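CMP-sialic acid transporter 1 (Zea mays, PDB 6I1R) binds CMP and probably carries CMP-sialic acid from the cytoplasm into the Golgi as a CMP-sialate:CMP antiporter. Local coordinates at residues 9-14 and 267-272; 15-20 and 241-246; 133-138 and 294-299. The protein carries 5 engineered substitutions. One frame throughout, in Å; residues are numbered along the deposited sequence.

In the fold
Contacts 1 and 2 share helix 3-24. Contact 1 joins it to helix 259-279 and contact 2 to helix 234-256, which comes just before in the chain. Contact 3 pairs helices 126-143 and 287-304 and has its centre farther from the middle of the chain. It still touches contact 1, where M268 and L271 meet C296 and S267 meets L135. Contact 1 is a surface contact of small and aliphatic groups; the other two are partly buried. Contact 2 is the polar one, with amides and a hydroxyl, and lies nearest the bound CMP. Contact 3 is mostly apolar, packed on a glycine. Contacts 2 and 3 do not touch.

Contact 1: 9-14 and 267-272; sequences LLTILT and SMAMLL
T11 and A269 mark the crossing of helices 3-24 and 259-279: their CA atoms lie 4.7 Å apart, and the axes of the two short segments approach to 8.1 Å at a signed angle of -44°. The helices run in the same general sense but are clearly splayed.

A269 is the small residue that permits this approach. Its side chain points at helix 3-24, and A269 CB sits between two turns of it, 3.6 Å from T11 O and 3.6 Å from T14 CG2. T11 adds its own methyl. With CG2 anti to the backbone N, T11 CG2 lies over the backbone of the second helix, 3.6 Å from A269 N, and also meets the CB of M268. The M268 chain then bends at its second torsion (-54°) and leads away to C296 and L300 of helix 287-304. At the outer edge of the contact, I12 and L272 meet by their outer methyls, I12 CD1 lying 4.2 Å from L272 CD2.

No hydrogen bond joins the two segments. The hydroxyls are occupied elsewhere. T14 OG1 donates to L10 O at 2.7 Å from above the carbonyl plane, and the same oxygen takes the backbone N of T14. This bond fixes the rotation of T14, and its CG2 is the branch left facing A269. T11 OG1 has A7 O of its own helix as its main acceptor, with S265 O of helix 259-279 also in range. L10 and L13 face helix 234-256, which packs beside this pair.

Small residues at the crossing, here A269, T11 and T14, let membrane helices approach closely. This right-handed crossing joins the first helix to a late one within the helical bundle of the drug/metabolite transporter clan.

Contact 2: 15-20 and 241-246; sequences SSQGIL and FNLGST
Q17 reaches across from helix 3-24 and makes the polar link to helix 234-256. T246 OG1 lies within hydrogen-bonding distance of Q17 OE1, at 2.9 Å, and of N242 O, at 3.2 Å. The first torsion of Q17 (70°) sets CG between the backbone N and the carbonyl carbon; the chain then runs out extended and brings the amide across to helix 234-256.

The other amide, of N242, meets its neighbours without a hydrogen bond across the contact. N242 OD1 sits 3.2 Å from S16 CB, and Q17 N is near it at a poor angle. The L20 and N242 side chains cross at about a right angle, L20 CD1 touching the same oxygen. S16 OG turns back to I12 O in its own helix.

The segments are antiparallel, with an angle of 159° between their directions. They lie in the helical bundle of the nucleotide-sugar transporter family, close to the CMP site. The side chain of L243 is about 7 Å from the nucleotide. It also packs on I37 and A41 of helix 37-59, a helix that supplies P38, E42 and K45 to the CMP pocket.

Van der Waals contacts accompany the polar ones. The Q17 and L243 side chains meet at a slant, with Q17 NE2 3.8 Å from L243 CD1. Q17 CB rests 3.9 Å from N242 CG. Replacing Q17 by an alanine would probably leave T246 OG1 with no amide oxygen to reach on helix 3-24 and open a gap beside L243.

Contact 3: 133-138 and 294-299; sequences VLLAVG and IICIIS
I295 drives its CG2 branch into the hollow at G138 on helix 126-143, the central feature of this antiparallel pair of helices in the transporter's helical bundle. The short axes approach to 8.2 Å, with 161° between their directions. G138 has no side chain, and a CB there would point at helix 287-304. I295 CG2 lies 3.3 Å from G138 CA and also touches L134 O, one turn back. With its first torsion at -71°, I295 holds CG2 anti to its own backbone N, and this branch is the one that enters.

C296 SG lies against the same glycine, 3.8 Å from G138 C. A second small residue, S299, is the low bump that slips between L134 and L135, with S299 OG 3.5 Å from L135 CB. S299 OG bonds to A131 O, also on helix 126-143, and its approach to L135 N is at a poor angle.

L134 covers the surface side. Its side chain crosses that of I295 at about a right angle, with L134 CD2 3.8 Å from I295 CG2, while its other methyl only grazes I298. On the buried side, where M268 of helix 259-279 packs in, L135 CD1 lies 4.0 Å from C296 SG.

Contact 1: 9-14 and 267-272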
ATOM      1  N   LEU B   9      16.460  -2.163 -24.925  1.00 66.10           N
ATOM      2  CA  LEU B   9      15.239  -2.933 -24.682  1.00 65.66           C
ATOM      3  C   LEU B   9      14.973  -3.020 -23.174  1.00 63.99           C
ATOM      4  O   LEU B   9      13.824  -2.930 -22.743  1.00 64.68           O
ATOM      5  CB  LEU B   9      15.390  -4.326 -25.304  1.00 66.74           C
ATOM      6  CG  LEU B   9      14.179  -5.252 -25.173  1.00 67.40           C
ATOM      7  CD1 LEU B   9      12.949  -4.649 -25.838  1.00 67.24           C
ATOM      8  CD2 LEU B   9      14.484  -6.622 -25.758  1.00 67.81           C
ATOM      9  N   LEU B  10      16.030  -3.195 -22.384  1.00 63.16           N
ATOM     10  CA  LEU B  10      15.902  -3.211 -20.925  1.00 62.79           C
ATOM     11  C   LEU B  10      15.350  -1.863 -20.447  1.00 62.10           C
ATOM     12  O   LEU B  10      14.498  -1.824 -19.567  1.00 62.05           O
ATOM     13  CB  LEU B  10      17.265  -3.511 -20.289  1.00 62.74           C
ATOM     14  CG  LEU B  10      17.303  -3.517 -18.761  1.00 62.30           C
ATOM     15  CD1 LEU B  10      16.279  -4.486 -18.189  1.00 62.35           C
ATOM     16  CD2 LEU B  10      18.695  -3.862 -18.257  1.00 63.19           C
ATOM     17  N   THR B  11      15.830  -0.769 -21.037  1.00 62.57           N
ATOM     18  CA  THR B  11      15.327   0.567 -20.707  1.00 63.75           C
ATOM     19  C   THR B  11      13.827   0.641 -21.020  1.00 64.77           C
ATOM     20  O   THR B  11      13.038   1.068 -20.177  1.00 65.30           O
ATOM     21  CB  THR B  11      16.116   1.658 -21.445  1.00 62.92           C
ATOM     22  OG1 THR B  11      17.487   1.530 -21.073  1.00 62.71           O
ATOM     23  CG2 THR B  11      15.633   3.057 -21.137  1.00 62.76           C
ATOM     24  N   ILE B  12      13.443   0.213 -22.220  1.00 65.21           N
ATOM     25  CA  ILE B  12      12.038   0.237 -22.627  1.00 67.42           C
ATOM     26  C   ILE B  12      11.209  -0.582 -21.628  1.00 68.78           C
ATOM     27  O   ILE B  12      10.171  -0.113 -21.163  1.00 70.41           O
ATOM     28  CB  ILE B  12      11.865  -0.269 -24.077  1.00 69.10           C
ATOM     29  CG1 ILE B  12      12.466   0.703 -25.100  1.00 70.09           C
ATOM     30  CG2 ILE B  12      10.404  -0.569 -24.386  1.00 68.88           C
ATOM     31  CD1 ILE B  12      11.846   2.085 -25.094  1.00 70.04           C
ATOM     32  N   LEU B  13      11.671  -1.781 -21.283  1.00 69.34           N
ATOM     33  CA  LEU B  13      10.863  -2.690 -20.462  1.00 69.27           C
ATOM     34  C   LEU B  13      10.974  -2.335 -18.971  1.00 69.48           C
ATOM     35  O   LEU B  13      10.027  -2.575 -18.232  1.00 71.15           O
ATOM     36  CB  LEU B  13      11.285  -4.141 -20.727  1.00 68.85           C
ATOM     37  CG  LEU B  13      10.861  -4.718 -22.080  1.00 67.82           C
ATOM     38  CD1 LEU B  13      11.350  -6.149 -22.234  1.00 68.18           C
ATOM     39  CD2 LEU B  13       9.351  -4.657 -22.260  1.00 67.38           C
ATOM     40  N   THR B  14      12.088  -1.766 -18.513  1.00 69.65           N
ATOM     41  CA  THR B  14      12.198  -1.375 -17.092  1.00 69.63           C
ATOM     42  C   THR B  14      11.197  -0.250 -16.787  1.00 72.91           C
ATOM     43  O   THR B  14      10.704  -0.152 -15.661  1.00 75.66           O
ATOM     44  CB  THR B  14      13.631  -0.971 -16.714  1.00 67.23           C
ATOM     45  OG1 THR B  14      14.488  -2.100 -16.891  1.00 65.46           O
ATOM     46  CG2 THR B  14      13.757  -0.489 -15.285  1.00 66.48           C
ATOM     47  N   SER B 267      18.813   3.718 -15.102  1.00 67.13           N
ATOM     48  CA  SER B 267      18.749   5.160 -14.876  1.00 66.78           C
ATOM     49  C   SER B 267      17.904   5.829 -15.966  1.00 66.08           C
ATOM     50  O   SER B 267      17.025   6.636 -15.664  1.00 63.34           O
ATOM     51  CB  SER B 267      20.133   5.756 -14.809  1.00 66.24           C
ATOM     52  OG  SER B 267      20.850   5.251 -13.692  1.00 64.78           O
ATOM     53  N   MET B 268      18.165   5.473 -17.223  1.00 66.97           N
ATOM     54  CA  MET B 268      17.464   6.072 -18.366  1.00 67.03           C
ATOM     55  C   MET B 268      15.993   5.633 -18.377  1.00 68.39           C
ATOM     56  O   MET B 268      15.143   6.336 -18.927  1.00 70.08           O
ATOM     57  CB  MET B 268      18.118   5.672 -19.693  1.00 65.63           C
ATOM     58  CG  MET B 268      19.534   6.194 -19.865  1.00 64.07           C
ATOM     59  SD  MET B 268      19.670   7.983 -19.651  1.00 63.19           S
ATOM     60  CE  MET B 268      21.382   8.110 -19.137  1.00 63.86           C
ATOM     61  N   ALA B 269      15.699   4.476 -17.789  1.00 68.83           N
ATOM     62  CA  ALA B 269      14.316   4.018 -17.645  1.00 70.29           C
ATOM     63  C   ALA B 269      13.554   4.959 -16.704  1.00 71.92           C
ATOM     64  O   ALA B 269      12.421   5.354 -16.985  1.00 73.07           O
ATOM     65  CB  ALA B 269      14.294   2.598 -17.132  1.00 69.77           C
ATOM     66  N   MET B 270      14.202   5.313 -15.597  1.00 73.78           N
ATOM     67  CA  MET B 270      13.618   6.174 -14.571  1.00 74.61           C
ATOM     68  C   MET B 270      13.301   7.556 -15.157  1.00 73.05           C
ATOM     69  O   MET B 270      12.319   8.184 -14.763  1.00 73.45           O
ATOM     70  CB  MET B 270      14.582   6.333 -13.392  1.00 77.30           C
ATOM     71  CG  MET B 270      13.944   6.935 -12.155  1.00 79.68           C
ATOM     72  SD  MET B 270      15.070   8.050 -11.284  1.00 84.83           S
ATOM     73  CE  MET B 270      15.044   9.464 -12.384  1.00 84.59           C
ATOM     74  N   LEU B 271      14.135   8.033 -16.081  1.00 72.90           N
ATOM     75  CA  LEU B 271      13.884   9.313 -16.749  1.00 73.59           C
ATOM     76  C   LEU B 271      12.707   9.162 -17.721  1.00 75.86           C
ATOM     77  O   LEU B 271      11.832  10.025 -17.769  1.00 76.58           O
ATOM     78  CB  LEU B 271      15.146   9.776 -17.486  1.00 72.30           C
ATOM     79  CG  LEU B 271      16.287  10.286 -16.606  1.00 71.11           C
ATOM     80  CD1 LEU B 271      17.511  10.604 -17.449  1.00 71.48           C
ATOM     81  CD2 LEU B 271      15.862  11.508 -15.803  1.00 70.51           C
ATOM     82  N   LEU B 272      12.694   8.069 -18.484  1.00 77.03           N
ATOM     83  CA  LEU B 272      11.633   7.824 -19.466  1.00 77.93           C
ATOM     84  C   LEU B 272      10.276   7.741 -18.753  1.00 80.21           C
ATOM     85  O   LEU B 272       9.286   8.287 -19.243  1.00 82.15           O
ATOM     86  CB  LEU B 272      11.938   6.532 -20.232  1.00 78.12           C
ATOM     87  CG  LEU B 272      10.943   6.155 -21.330  1.00 77.07           C
ATOM     88  CD1 LEU B 272      10.868   7.235 -22.398  1.00 77.58           C
ATOM     89  CD2 LEU B 272      11.309   4.818 -21.955  1.00 76.11           C
TER

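Contact 2: 15-20 and 241-246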
ATOM      1  N   SER B  15      10.899   0.588 -17.780  1.00 75.21           N
ATOM      2  CA  SER B  15       9.924   1.672 -17.609  1.00 76.83           C
ATOM      3  C   SER B  15       8.496   1.143 -17.797  1.00 78.76           C
ATOM      4  O   SER B  15       7.553   1.728 -17.270  1.00 81.22           O
ATOM      5  CB  SER B  15      10.212   2.822 -18.544  1.00 76.56           C
ATOM      6  OG  SER B  15       9.728   2.556 -19.852  1.00 76.14           O
ATOM      7  N   SER B  16       8.338   0.058 -18.559  1.00 79.17           N
ATOM      8  CA  SER B  16       7.029  -0.574 -18.750  1.00 79.09           C
ATOM      9  C   SER B  16       6.521  -1.142 -17.420  1.00 78.79           C
ATOM     10  O   SER B  16       5.400  -0.847 -17.005  1.00 81.15           O
ATOM     11  CB  SER B  16       7.083  -1.645 -19.813  1.00 80.06           C
ATOM     12  OG  SER B  16       7.297  -1.079 -21.096  1.00 81.64           O
ATOM     13  N   GLN B  17       7.348  -1.950 -16.759  1.00 76.98           N
ATOM     14  CA  GLN B  17       6.987  -2.529 -15.461  1.00 75.67           C
ATOM     15  C   GLN B  17       6.777  -1.402 -14.440  1.00 74.03           C
ATOM     16  O   GLN B  17       6.004  -1.557 -13.501  1.00 70.18           O
ATOM     17  CB  GLN B  17       8.048  -3.527 -14.983  1.00 75.93           C
ATOM     18  CG  GLN B  17       9.366  -2.887 -14.569  1.00 77.04           C
ATOM     19  CD  GLN B  17      10.387  -3.907 -14.126  1.00 78.30           C
ATOM     20  OE1 GLN B  17      10.608  -4.921 -14.785  1.00 79.37           O
ATOM     21  NE2 GLN B  17      11.028  -3.637 -13.001  1.00 77.53           N
ATOM     22  N   GLY B  18       7.471  -0.282 -14.630  1.00 75.51           N
ATOM     23  CA  GLY B  18       7.290   0.898 -13.787  1.00 75.89           C
ATOM     24  C   GLY B  18       5.863   1.421 -13.827  1.00 75.02           C
ATOM     25  O   GLY B  18       5.244   1.620 -12.781  1.00 77.56           O
ATOM     26  N   ILE B  19       5.340   1.626 -15.034  1.00 72.43           N
ATOM     27  CA  ILE B  19       3.999   2.193 -15.229  1.00 72.24           C
ATOM     28  C   ILE B  19       2.947   1.131 -14.883  1.00 71.97           C
ATOM     29  O   ILE B  19       1.980   1.408 -14.170  1.00 69.58           O
ATOM     30  CB  ILE B  19       3.830   2.716 -16.672  1.00 71.22           C
ATOM     31  CG1 ILE B  19       4.834   3.826 -16.996  1.00 70.67           C
ATOM     32  CG2 ILE B  19       2.400   3.167 -16.930  1.00 70.94           C
ATOM     33  CD1 ILE B  19       5.236   3.877 -18.450  1.00 70.97           C
ATOM     34  N   LEU B  20       3.149  -0.080 -15.396  1.00 74.00           N
ATOM     35  CA  LEU B  20       2.211  -1.187 -15.191  1.00 74.73           C
ATOM     36  C   LEU B  20       2.054  -1.486 -13.692  1.00 73.66           C
ATOM     37  O   LEU B  20       0.980  -1.903 -13.263  1.00 72.95           O
ATOM     38  CB  LEU B  20       2.707  -2.421 -15.953  1.00 75.86           C
ATOM     39  CG  LEU B  20       2.558  -2.363 -17.473  1.00 78.00           C
ATOM     40  CD1 LEU B  20       3.356  -3.476 -18.140  1.00 79.53           C
ATOM     41  CD2 LEU B  20       1.094  -2.438 -17.884  1.00 78.26           C
ATOM     42  N   PHE B 241       5.294 -11.058 -15.676  1.00 69.65           N
ATOM     43  CA  PHE B 241       6.012 -11.384 -16.906  1.00 70.07           C
ATOM     44  C   PHE B 241       7.058 -10.302 -17.195  1.00 68.88           C
ATOM     45  O   PHE B 241       8.205 -10.613 -17.515  1.00 68.06           O
ATOM     46  CB  PHE B 241       5.046 -11.536 -18.086  1.00 71.16           C
ATOM     47  CG  PHE B 241       4.076 -12.688 -17.989  1.00 73.66           C
ATOM     48  CD1 PHE B 241       4.430 -13.879 -17.369  1.00 74.35           C
ATOM     49  CD2 PHE B 241       2.810 -12.593 -18.550  1.00 75.29           C
ATOM     50  CE1 PHE B 241       3.537 -14.937 -17.296  1.00 74.28           C
ATOM     51  CE2 PHE B 241       1.917 -13.652 -18.475  1.00 75.41           C
ATOM     52  CZ  PHE B 241       2.282 -14.821 -17.848  1.00 75.62           C
ATOM     53  N   ASN B 242       6.659  -9.040 -17.061  1.00 68.09           N
ATOM     54  CA  ASN B 242       7.538  -7.924 -17.374  1.00 68.50           C
ATOM     55  C   ASN B 242       8.761  -7.929 -16.447  1.00 67.16           C
ATOM     56  O   ASN B 242       9.861  -7.603 -16.888  1.00 67.33           O
ATOM     57  CB  ASN B 242       6.810  -6.581 -17.289  1.00 69.21           C
ATOM     58  CG  ASN B 242       7.409  -5.547 -18.217  1.00 70.41           C
ATOM     59  OD1 ASN B 242       6.711  -4.650 -18.680  1.00 73.03           O
ATOM     60  ND2 ASN B 242       8.690  -5.681 -18.518  1.00 70.65           N
ATOM     61  N   LEU B 243       8.564  -8.285 -15.179  1.00 65.74           N
ATOM     62  CA  LEU B 243       9.651  -8.329 -14.191  1.00 65.25           C
ATOM     63  C   LEU B 243      10.554  -9.539 -14.472  1.00 65.71           C
ATOM     64  O   LEU B 243      11.769  -9.488 -14.253  1.00 66.35           O
ATOM     65  CB  LEU B 243       9.043  -8.397 -12.786  1.00 64.37           C
ATOM     66  CG  LEU B 243      10.027  -8.369 -11.616  1.00 63.73           C
ATOM     67  CD1 LEU B 243      11.035  -7.238 -11.765  1.00 63.13           C
ATOM     68  CD2 LEU B 243       9.285  -8.246 -10.294  1.00 64.00           C
ATOM     69  N   GLY B 244       9.950 -10.622 -14.947  1.00 65.26           N
ATOM     70  CA  GLY B 244      10.695 -11.773 -15.422  1.00 65.35           C
ATOM     71  C   GLY B 244      11.548 -11.431 -16.633  1.00 66.08           C
ATOM     72  O   GLY B 244      12.737 -11.745 -16.675  1.00 65.08           O
ATOM     73  N   SER B 245      10.929 -10.773 -17.612  1.00 67.33           N
ATOM     74  CA  SER B 245      11.601 -10.391 -18.854  1.00 68.11           C
ATOM     75  C   SER B 245      12.871  -9.590 -18.546  1.00 69.00           C
ATOM     76  O   SER B 245      13.974 -10.009 -18.899  1.00 71.25           O
ATOM     77  CB  SER B 245      10.676  -9.609 -19.752  1.00 68.74           C
ATOM     78  OG  SER B 245       9.523 -10.368 -20.083  1.00 68.99           O
ATOM     79  N   THR B 246      12.707  -8.458 -17.867  1.00 68.91           N
ATOM     80  CA  THR B 246      13.827  -7.549 -17.606  1.00 68.83           C
ATOM     81  C   THR B 246      14.936  -8.299 -16.855  1.00 68.12           C
ATOM     82  O   THR B 246      16.116  -8.098 -17.135  1.00 69.39           O
ATOM     83  CB  THR B 246      13.366  -6.290 -16.857  1.00 69.53           C
ATOM     84  OG1 THR B 246      12.671  -6.685 -15.674  1.00 69.37           O
ATOM     85  CG2 THR B 246      12.473  -5.402 -17.699  1.00 69.77           C
TER

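Contact 3: 133-138 and 294-299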
ATOM      1  N   VAL B 133      29.608   9.362 -11.753  1.00 63.47           N
ATOM      2  CA  VAL B 133      29.155  10.336 -10.761  1.00 63.71           C
ATOM      3  C   VAL B 133      28.048  11.193 -11.387  1.00 63.09           C
ATOM      4  O   VAL B 133      26.971  11.336 -10.809  1.00 62.21           O
ATOM      5  CB  VAL B 133      30.317  11.203 -10.233  1.00 64.83           C
ATOM      6  CG1 VAL B 133      29.817  12.359  -9.376  1.00 65.65           C
ATOM      7  CG2 VAL B 133      31.334  10.375  -9.459  1.00 65.32           C
ATOM      8  N   LEU B 134      28.304  11.737 -12.573  1.00 63.47           N
ATOM      9  CA  LEU B 134      27.316  12.599 -13.228  1.00 63.77           C
ATOM     10  C   LEU B 134      25.971  11.876 -13.344  1.00 63.76           C
ATOM     11  O   LEU B 134      24.931  12.506 -13.173  1.00 66.37           O
ATOM     12  CB  LEU B 134      27.807  13.023 -14.614  1.00 63.97           C
ATOM     13  CG  LEU B 134      28.488  14.387 -14.686  1.00 63.41           C
ATOM     14  CD1 LEU B 134      28.971  14.647 -16.099  1.00 62.58           C
ATOM     15  CD2 LEU B 134      27.558  15.502 -14.228  1.00 63.77           C
ATOM     16  N   LEU B 135      25.996  10.576 -13.634  1.00 63.07           N
ATOM     17  CA  LEU B 135      24.757   9.806 -13.775  1.00 62.82           C
ATOM     18  C   LEU B 135      23.987   9.826 -12.450  1.00 63.51           C
ATOM     19  O   LEU B 135      22.788  10.109 -12.430  1.00 65.89           O
ATOM     20  CB  LEU B 135      25.084   8.370 -14.198  1.00 61.68           C
ATOM     21  CG  LEU B 135      23.875   7.494 -14.527  1.00 62.07           C
ATOM     22  CD1 LEU B 135      23.177   7.978 -15.790  1.00 62.20           C
ATOM     23  CD2 LEU B 135      24.283   6.036 -14.670  1.00 62.94           C
ATOM     24  N   ALA B 136      24.684   9.521 -11.358  1.00 64.15           N
ATOM     25  CA  ALA B 136      24.082   9.510 -10.026  1.00 64.72           C
ATOM     26  C   ALA B 136      23.547  10.904  -9.678  1.00 64.95           C
ATOM     27  O   ALA B 136      22.450  11.032  -9.139  1.00 65.07           O
ATOM     28  CB  ALA B 136      25.094   9.042  -9.008  1.00 65.38           C
ATOM     29  N   VAL B 137      24.329  11.933  -9.992  1.00 65.42           N
ATOM     30  CA  VAL B 137      23.943  13.313  -9.698  1.00 65.94           C
ATOM     31  C   VAL B 137      22.744  13.701 -10.576  1.00 65.63           C
ATOM     32  O   VAL B 137      21.832  14.377 -10.106  1.00 64.68           O
ATOM     33  CB  VAL B 137      25.127  14.283  -9.892  1.00 66.78           C
ATOM     34  CG1 VAL B 137      24.687  15.736  -9.824  1.00 67.47           C
ATOM     35  CG2 VAL B 137      26.244  14.023  -8.892  1.00 66.59           C
ATOM     36  N   GLY B 138      22.745  13.269 -11.836  1.00 66.44           N
ATOM     37  CA  GLY B 138      21.706  13.648 -12.801  1.00 67.77           C
ATOM     38  C   GLY B 138      20.352  13.038 -12.478  1.00 68.06           C
ATOM     39  O   GLY B 138      19.312  13.668 -12.694  1.00 66.94           O
ATOM     40  N   ILE B 294      19.517  16.283 -19.207  1.00 61.73           N
ATOM     41  CA  ILE B 294      20.677  16.844 -19.914  1.00 60.36           C
ATOM     42  C   ILE B 294      21.964  16.313 -19.268  1.00 59.33           C
ATOM     43  O   ILE B 294      22.890  15.898 -19.970  1.00 56.97           O
ATOM     44  CB  ILE B 294      20.629  18.387 -19.930  1.00 59.65           C
ATOM     45  CG1 ILE B 294      19.469  18.901 -20.787  1.00 59.93           C
ATOM     46  CG2 ILE B 294      21.961  18.969 -20.385  1.00 59.52           C
ATOM     47  CD1 ILE B 294      19.098  20.343 -20.529  1.00 60.21           C
ATOM     48  N   ILE B 295      22.013  16.333 -17.939  1.00 59.82           N
ATOM     49  CA  ILE B 295      23.147  15.773 -17.199  1.00 61.26           C
ATOM     50  C   ILE B 295      23.353  14.317 -17.633  1.00 63.61           C
ATOM     51  O   ILE B 295      24.474  13.902 -17.931  1.00 63.39           O
ATOM     52  CB  ILE B 295      22.927  15.885 -15.675  1.00 59.62           C
ATOM     53  CG1 ILE B 295      23.030  17.335 -15.196  1.00 59.08           C
ATOM     54  CG2 ILE B 295      23.887  14.980 -14.918  1.00 59.49           C
ATOM     55  CD1 ILE B 295      22.227  17.631 -13.954  1.00 59.42           C
ATOM     56  N   CYS B 296      22.259  13.562 -17.669  1.00 66.20           N
ATOM     57  CA  CYS B 296      22.316  12.127 -17.933  1.00 69.40           C
ATOM     58  C   CYS B 296      22.702  11.860 -19.395  1.00 68.57           C
ATOM     59  O   CYS B 296      23.542  11.000 -19.653  1.00 69.20           O
ATOM     60  CB  CYS B 296      20.996  11.456 -17.570  1.00 72.74           C
ATOM     61  SG  CYS B 296      20.817  11.171 -15.789  1.00 80.11           S
ATOM     62  N   ILE B 297      22.112  12.591 -20.340  1.00 67.66           N
ATOM     63  CA  ILE B 297      22.478  12.449 -21.759  1.00 67.21           C
ATOM     64  C   ILE B 297      23.980  12.720 -21.920  1.00 66.45           C
ATOM     65  O   ILE B 297      24.665  12.009 -22.655  1.00 66.55           O
ATOM     66  CB  ILE B 297      21.622  13.369 -22.657  1.00 68.15           C
ATOM     67  CG1 ILE B 297      20.188  12.848 -22.786  1.00 69.31           C
ATOM     68  CG2 ILE B 297      22.270  13.559 -24.023  1.00 67.87           C
ATOM     69  CD1 ILE B 297      19.239  13.800 -23.481  1.00 69.99           C
ATOM     70  N   ILE B 298      24.484  13.744 -21.234  1.00 65.77           N
ATOM     71  CA  ILE B 298      25.908  14.091 -21.300  1.00 64.76           C
ATOM     72  C   ILE B 298      26.722  13.015 -20.568  1.00 64.56           C
ATOM     73  O   ILE B 298      27.801  12.646 -21.026  1.00 65.10           O
ATOM     74  CB  ILE B 298      26.160  15.512 -20.750  1.00 64.00           C
ATOM     75  CG1 ILE B 298      25.812  16.572 -21.799  1.00 63.11           C
ATOM     76  CG2 ILE B 298      27.588  15.670 -20.242  1.00 63.83           C
ATOM     77  CD1 ILE B 298      25.694  17.976 -21.254  1.00 63.35           C
ATOM     78  N   SER B 299      26.211  12.511 -19.447  1.00 64.29           N
ATOM     79  CA  SER B 299      26.870  11.412 -18.736  1.00 65.04           C
ATOM     80  C   SER B 299      26.952  10.167 -19.632  1.00 67.10           C
ATOM     81  O   SER B 299      27.902   9.391 -19.527  1.00 66.38           O
ATOM     82  CB  SER B 299      26.176  11.097 -17.437  1.00 63.20           C
ATOM     83  OG  SER B 299      26.848  10.053 -16.751  1.00 59.77           O
TER